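Local coordinates for endoglucanase E (Clostridium thermocellum, PDB 2WAO), which probably removes acetyl groups from plant cell-wall polysaccharides through its family 2 carbohydrate esterase domain, whose active-site cleft also binds cellulose chains such as cellohexaose, at residues S146-P149 with K150-N153; W309-I313 with A314-L318. All blocks are in the same frame, centred on the assembly; numbering follows the deposited sequence.

Contact 1: residues S146-P149 with K150-N153. With BGC (beta-D-glucopyranose), chain B.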
# COMPACT_ATOMS: atom_id res chain seq x y z
N SER A 146 11.57 17.93 -0.52
CA SER A 146 10.89 17.24 0.56
C SER A 146 9.48 16.75 0.15
O SER A 146 9.00 17.04 -0.94
CB SER A 146 10.84 18.11 1.79
OG SER A 146 10.22 19.31 1.44
N PHE A 147 8.86 16.00 1.04
CA PHE A 147 7.59 15.37 0.77
C PHE A 147 6.52 16.37 0.33
O PHE A 147 6.30 17.39 1.01
CB PHE A 147 7.09 14.66 2.03
CG PHE A 147 5.78 13.95 1.84
CD1 PHE A 147 5.75 12.71 1.19
CD2 PHE A 147 4.59 14.50 2.32
CE1 PHE A 147 4.51 12.00 1.02
CE2 PHE A 147 3.34 13.81 2.17
CZ PHE A 147 3.31 12.58 1.51
N THR A 148 5.85 16.04 -0.76
CA THR A 148 4.58 16.71 -1.14
C THR A 148 3.51 15.65 -1.44
O THR A 148 3.78 14.65 -2.12
CB THR A 148 4.76 17.66 -2.33
OG1 THR A 148 5.00 16.94 -3.52
CG2 THR A 148 5.97 18.63 -2.11
N PRO A 149 2.30 15.82 -0.89
CA PRO A 149 1.21 14.85 -1.17
C PRO A 149 0.98 14.60 -2.66
O PRO A 149 0.74 13.44 -3.05
CB PRO A 149 -0.01 15.53 -0.57
CG PRO A 149 0.60 16.27 0.65
CD PRO A 149 1.87 16.87 0.05
N LYS A 150 1.09 15.65 -3.50
CA LYS A 150 0.85 15.52 -4.92
C LYS A 150 1.78 14.51 -5.58
O LYS A 150 1.43 13.94 -6.61
CB LYS A 150 0.99 16.88 -5.65
CG LYS A 150 2.45 17.42 -5.77
CD LYS A 150 2.46 18.93 -6.07
CE LYS A 150 3.85 19.44 -6.44
NZ LYS A 150 4.76 19.20 -5.33
N ASN A 151 2.97 14.32 -5.00
CA ASN A 151 3.97 13.43 -5.63
C ASN A 151 3.98 11.97 -5.10
O ASN A 151 4.88 11.16 -5.43
CB ASN A 151 5.35 14.09 -5.52
CG ASN A 151 5.59 15.12 -6.63
OD1 ASN A 151 4.92 15.11 -7.67
ND2 ASN A 151 6.55 16.00 -6.42
N GLU A 152 3.01 11.64 -4.26
CA GLU A 152 2.99 10.30 -3.68
C GLU A 152 1.95 9.49 -4.46
O GLU A 152 0.76 9.60 -4.21
CB GLU A 152 2.58 10.38 -2.19
CG GLU A 152 2.42 9.01 -1.48
CD GLU A 152 2.21 9.20 0.03
OE1 GLU A 152 1.14 9.76 0.43
OE2 GLU A 152 3.15 8.81 0.81
N ASN A 153 2.41 8.67 -5.38
CA ASN A 153 1.50 7.90 -6.20
C ASN A 153 1.57 6.38 -5.90
O ASN A 153 2.30 5.62 -6.59
CB ASN A 153 1.76 8.19 -7.69
CG ASN A 153 0.85 7.42 -8.60
OD1 ASN A 153 1.03 7.40 -9.83
ND2 ASN A 153 -0.19 6.84 -8.03
C2 BGC B . 8.12 11.26 8.85
C3 BGC B . 6.59 11.29 8.77
C4 BGC B . 6.11 12.46 7.90
C5 BGC B . 6.75 12.33 6.53
C6 BGC B . 6.22 13.39 5.54
C1 BGC B . 8.71 11.39 7.45
O2 BGC B . 8.59 10.08 9.49
O3 BGC B . 6.02 11.29 10.06
O4 BGC B . 4.71 12.37 7.73
O5 BGC B . 8.13 12.49 6.78
O6 BGC B . 6.90 14.61 5.72
O HOH W 1 -0.64 11.96 -4.75
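K150 folds back over T148, and its ammonium group ends on the threonine hydroxyl. The K150 NZ to T148 OG1 hydrogen bond is 2.9 Å long. K150 CG leaves on the T148 side (chi1 71°), the chain is extended at chi2 and chi3, and a bend at the last torsion turns NZ onto the oxygen. On the way, K150 CG passes T148 OG1 at 3.4 Å. N151 lies beside T148, its side chain pointing the same way. T148 OG1 and N151 ND2 do not bond to each other, but both bond to one oxygen, E307 OE2, which holds the two side chains together. T148 OG1 thus stands between the lysine ammonium and the E307 carboxylate.

P149 starts the turn. Its CB points away from K150-N153, and its side chain rests on E52 and W54 of strand 52-59. The backbone from P149 to N151 makes a short 3-10 turn in the loop between helices 131-134 and 158-165 of the SGNH (GDSL-like) hydrolase domain. Two i to i+3 bonds close it. N151 N reaches T148 O at 3.0 Å, and E152 N reaches P149 O at 3.1 Å with a fairly straight N-H...O angle of 166°. Water 1 also donates to P149 O and to E152 O, so P149 O receives two bonds.

F147 sits at the sugar end of the loop. The E152 carboxylate meets the edge of its ring, with OE2 3.5 Å from F147 CE1 and the two planes 66° apart. E152 OE1 is held by the backbone N of E96. The glucose of chain B lies near F147, its O6 3.7 Å from F147 CB.

Contact 2: residues W309-I313 with A314-L318. With BGC (beta-D-glucopyranose), chain C; BGC (beta-D-glucopyranose), chain D; BGC (beta-D-glucopyranose), chain E; BGC (beta-D-glucopyranose), chain F.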
# COMPACT_ATOMS: atom_id res chain seq x y z
N TRP A 309 15.17 11.16 -1.52
CA TRP A 309 15.85 9.90 -1.93
C TRP A 309 14.96 8.67 -1.95
O TRP A 309 15.48 7.54 -2.04
CB TRP A 309 17.01 9.58 -0.98
CG TRP A 309 18.09 10.63 -0.87
CD1 TRP A 309 18.00 11.83 -0.24
CD2 TRP A 309 19.42 10.54 -1.37
NE1 TRP A 309 19.19 12.51 -0.34
CE2 TRP A 309 20.08 11.73 -1.03
CE3 TRP A 309 20.11 9.56 -2.12
CZ2 TRP A 309 21.40 11.98 -1.39
CZ3 TRP A 309 21.44 9.81 -2.47
CH2 TRP A 309 22.07 11.01 -2.10
N HIS A 310 13.63 8.83 -1.84
CA HIS A 310 12.78 7.64 -1.93
C HIS A 310 12.75 7.11 -3.38
O HIS A 310 13.18 7.82 -4.35
CB HIS A 310 11.38 7.95 -1.39
CG HIS A 310 11.37 8.15 0.09
ND1 HIS A 310 11.93 9.27 0.68
CD2 HIS A 310 10.95 7.36 1.11
CE1 HIS A 310 11.81 9.18 2.00
NE2 HIS A 310 11.21 8.04 2.29
N PRO A 311 12.29 5.84 -3.56
CA PRO A 311 12.42 5.27 -4.92
C PRO A 311 11.62 6.00 -6.02
O PRO A 311 10.48 6.41 -5.80
CB PRO A 311 11.96 3.81 -4.76
CG PRO A 311 12.21 3.51 -3.27
CD PRO A 311 11.83 4.82 -2.59
N SER A 312 12.23 6.10 -7.21
CA SER A 312 11.57 6.60 -8.43
C SER A 312 10.58 5.53 -8.94
O SER A 312 10.62 4.35 -8.47
CB SER A 312 12.65 6.81 -9.51
OG SER A 312 13.23 5.55 -9.84
N ILE A 313 9.73 5.90 -9.91
CA ILE A 313 8.86 4.90 -10.52
C ILE A 313 9.68 3.79 -11.17
O ILE A 313 9.33 2.60 -11.07
CB ILE A 313 7.85 5.53 -11.46
CG1 ILE A 313 6.77 6.21 -10.59
CG2 ILE A 313 7.17 4.44 -12.33
CD1 ILE A 313 6.03 7.25 -11.31
N ALA A 314 10.78 4.16 -11.85
CA ALA A 314 11.63 3.11 -12.41
C ALA A 314 12.13 2.08 -11.39
O ALA A 314 12.15 0.88 -11.67
CB ALA A 314 12.83 3.76 -13.19
N THR A 315 12.54 2.57 -10.22
CA THR A 315 13.00 1.70 -9.15
C THR A 315 11.81 0.83 -8.62
O THR A 315 11.98 -0.39 -8.46
CB THR A 315 13.63 2.51 -8.02
OG1 THR A 315 14.87 3.11 -8.47
CG2 THR A 315 13.94 1.58 -6.80
N HIS A 316 10.63 1.42 -8.46
CA HIS A 316 9.42 0.65 -8.12
C HIS A 316 9.13 -0.44 -9.14
O HIS A 316 8.79 -1.56 -8.77
CB HIS A 316 8.19 1.55 -7.94
CG HIS A 316 8.14 2.26 -6.61
ND1 HIS A 316 7.65 1.66 -5.47
CD2 HIS A 316 8.48 3.53 -6.25
CE1 HIS A 316 7.66 2.53 -4.47
NE2 HIS A 316 8.19 3.66 -4.91
N GLN A 317 9.31 -0.13 -10.44
CA GLN A 317 9.11 -1.11 -11.47
C GLN A 317 10.09 -2.27 -11.33
O GLN A 317 9.68 -3.39 -11.40
CB GLN A 317 9.13 -0.47 -12.87
CG GLN A 317 7.89 0.43 -13.05
CD GLN A 317 7.93 1.24 -14.31
OE1 GLN A 317 8.93 1.89 -14.61
NE2 GLN A 317 6.83 1.21 -15.07
N LEU A 318 11.38 -1.99 -11.13
CA LEU A 318 12.37 -3.05 -10.90
C LEU A 318 11.99 -3.95 -9.70
O LEU A 318 12.16 -5.18 -9.73
CB LEU A 318 13.76 -2.47 -10.64
CG LEU A 318 14.49 -1.81 -11.84
CD1 LEU A 318 15.88 -1.42 -11.42
CD2 LEU A 318 14.46 -2.77 -13.08
C2 BGC C . 24.12 5.22 -2.01
C3 BGC C . 23.24 6.40 -1.64
C4 BGC C . 23.58 6.92 -0.25
C5 BGC C . 25.09 7.10 -0.09
C6 BGC C . 25.44 7.54 1.33
C1 BGC C . 25.58 5.52 -1.73
O1 BGC C . 26.36 4.37 -2.00
O2 BGC C . 23.95 4.92 -3.38
O3 BGC C . 21.88 6.01 -1.67
O4 BGC C . 23.14 7.79 -0.02
O5 BGC C . 25.74 5.88 -0.38
O6 BGC C . 26.80 7.24 1.59
C2 BGC D . 22.01 9.20 1.58
C3 BGC D . 21.00 9.13 2.72
C4 BGC D . 19.74 8.36 2.29
C5 BGC D . 20.02 7.09 1.48
C6 BGC D . 18.76 6.52 0.84
C1 BGC D . 22.18 7.79 1.02
O2 BGC D . 23.23 9.62 2.12
O3 BGC D . 20.69 10.46 3.10
O4 BGC D . 18.97 8.42 3.39
O5 BGC D . 20.96 7.36 0.47
O6 BGC D . 19.02 5.57 -0.19
C2 BGC E . 12.75 12.59 5.31
C3 BGC E . 11.73 12.66 6.44
C4 BGC E . 10.77 11.47 6.35
C5 BGC E . 11.60 10.16 6.34
C6 BGC E . 10.76 8.86 6.34
C1 BGC E . 13.45 11.23 5.33
O2 BGC E . 13.66 13.68 5.43
O3 BGC E . 11.00 13.89 6.35
O4 BGC E . 10.12 11.57 7.52
O5 BGC E . 12.49 10.19 5.22
O6 BGC E . 9.95 8.84 5.18
C2 BGC F . 16.69 8.21 4.13
C3 BGC F . 15.33 8.91 4.11
C4 BGC F . 15.47 10.38 4.45
C5 BGC F . 16.51 11.05 3.55
C6 BGC F . 16.78 12.45 4.11
C1 BGC F . 17.68 8.97 3.23
O2 BGC F . 16.58 6.86 3.69
O3 BGC F . 14.47 8.27 5.02
O4 BGC F . 14.36 11.10 4.25
O5 BGC F . 17.77 10.35 3.53
O6 BGC F . 17.76 12.96 3.27
O HOH W 2 8.86 6.04 -3.64
O HOH W 3 15.12 5.32 -7.04
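S312 caps the helix that T315 and H316 belong to. It is the N-cap of helix 313-331, which follows the glycan-binding loop of this SGNH (GDSL-like) hydrolase domain. Its chi1 of 64° turns OG back over the start of the helix. There OG accepts from T315 N at 3.1 Å, with an N-H...O angle of 160°. S312 OG also bonds to T303 O, so the cap is tied back to an earlier part of its own loop. T315 OG1 bonds to T303 OG1, and water 3 accepts from both T315 OG1 and S312 N.

The helix then follows its regular i to i+4 pattern, from H316 N to S312 O and from Q317 N to I313 O. P311 CB packs on the T315 methyl, CG2, at 3.6 Å. Upstream, W309 carries a glucose (chain D) over one face of its indole, with C2 3.9 Å above the plane and offset toward the rim. H310 NE2 shares a 3.3 Å hydrogen bond with O6 of the chain E glucose.

H316 CB lies 3.5 Å from I313 O. At the ring edge, H316 CD2 comes within 3.2 Å of S312 O. H316 ND1 bonds to Y158 N. Water 2 joins H316 NE2, at 2.8 Å, to P311 O.

How the contacts relate
Both contacts are local and lie in the SGNH domain, but contact 1 is a 3-10 turn and contact 2 the capped start of a helix. Each carries residues of the glycan pocket, F147 in contact 1 and W309 and H310 in contact 2. Their centres are about 14 Å apart and they do not touch. Contact 1 is a surface loop that also leans on strand 52-59. Contact 2 is partly buried and leads into helix 313-331. Contact 1 uses a lysine and a carboxylate. Contact 2 relies on a serine cap, waters and helix backbone bonds. E307 links them: its carboxylate serves contact 1, and its backbone O receives H310 ND1. Y136 meets both F147 and H310.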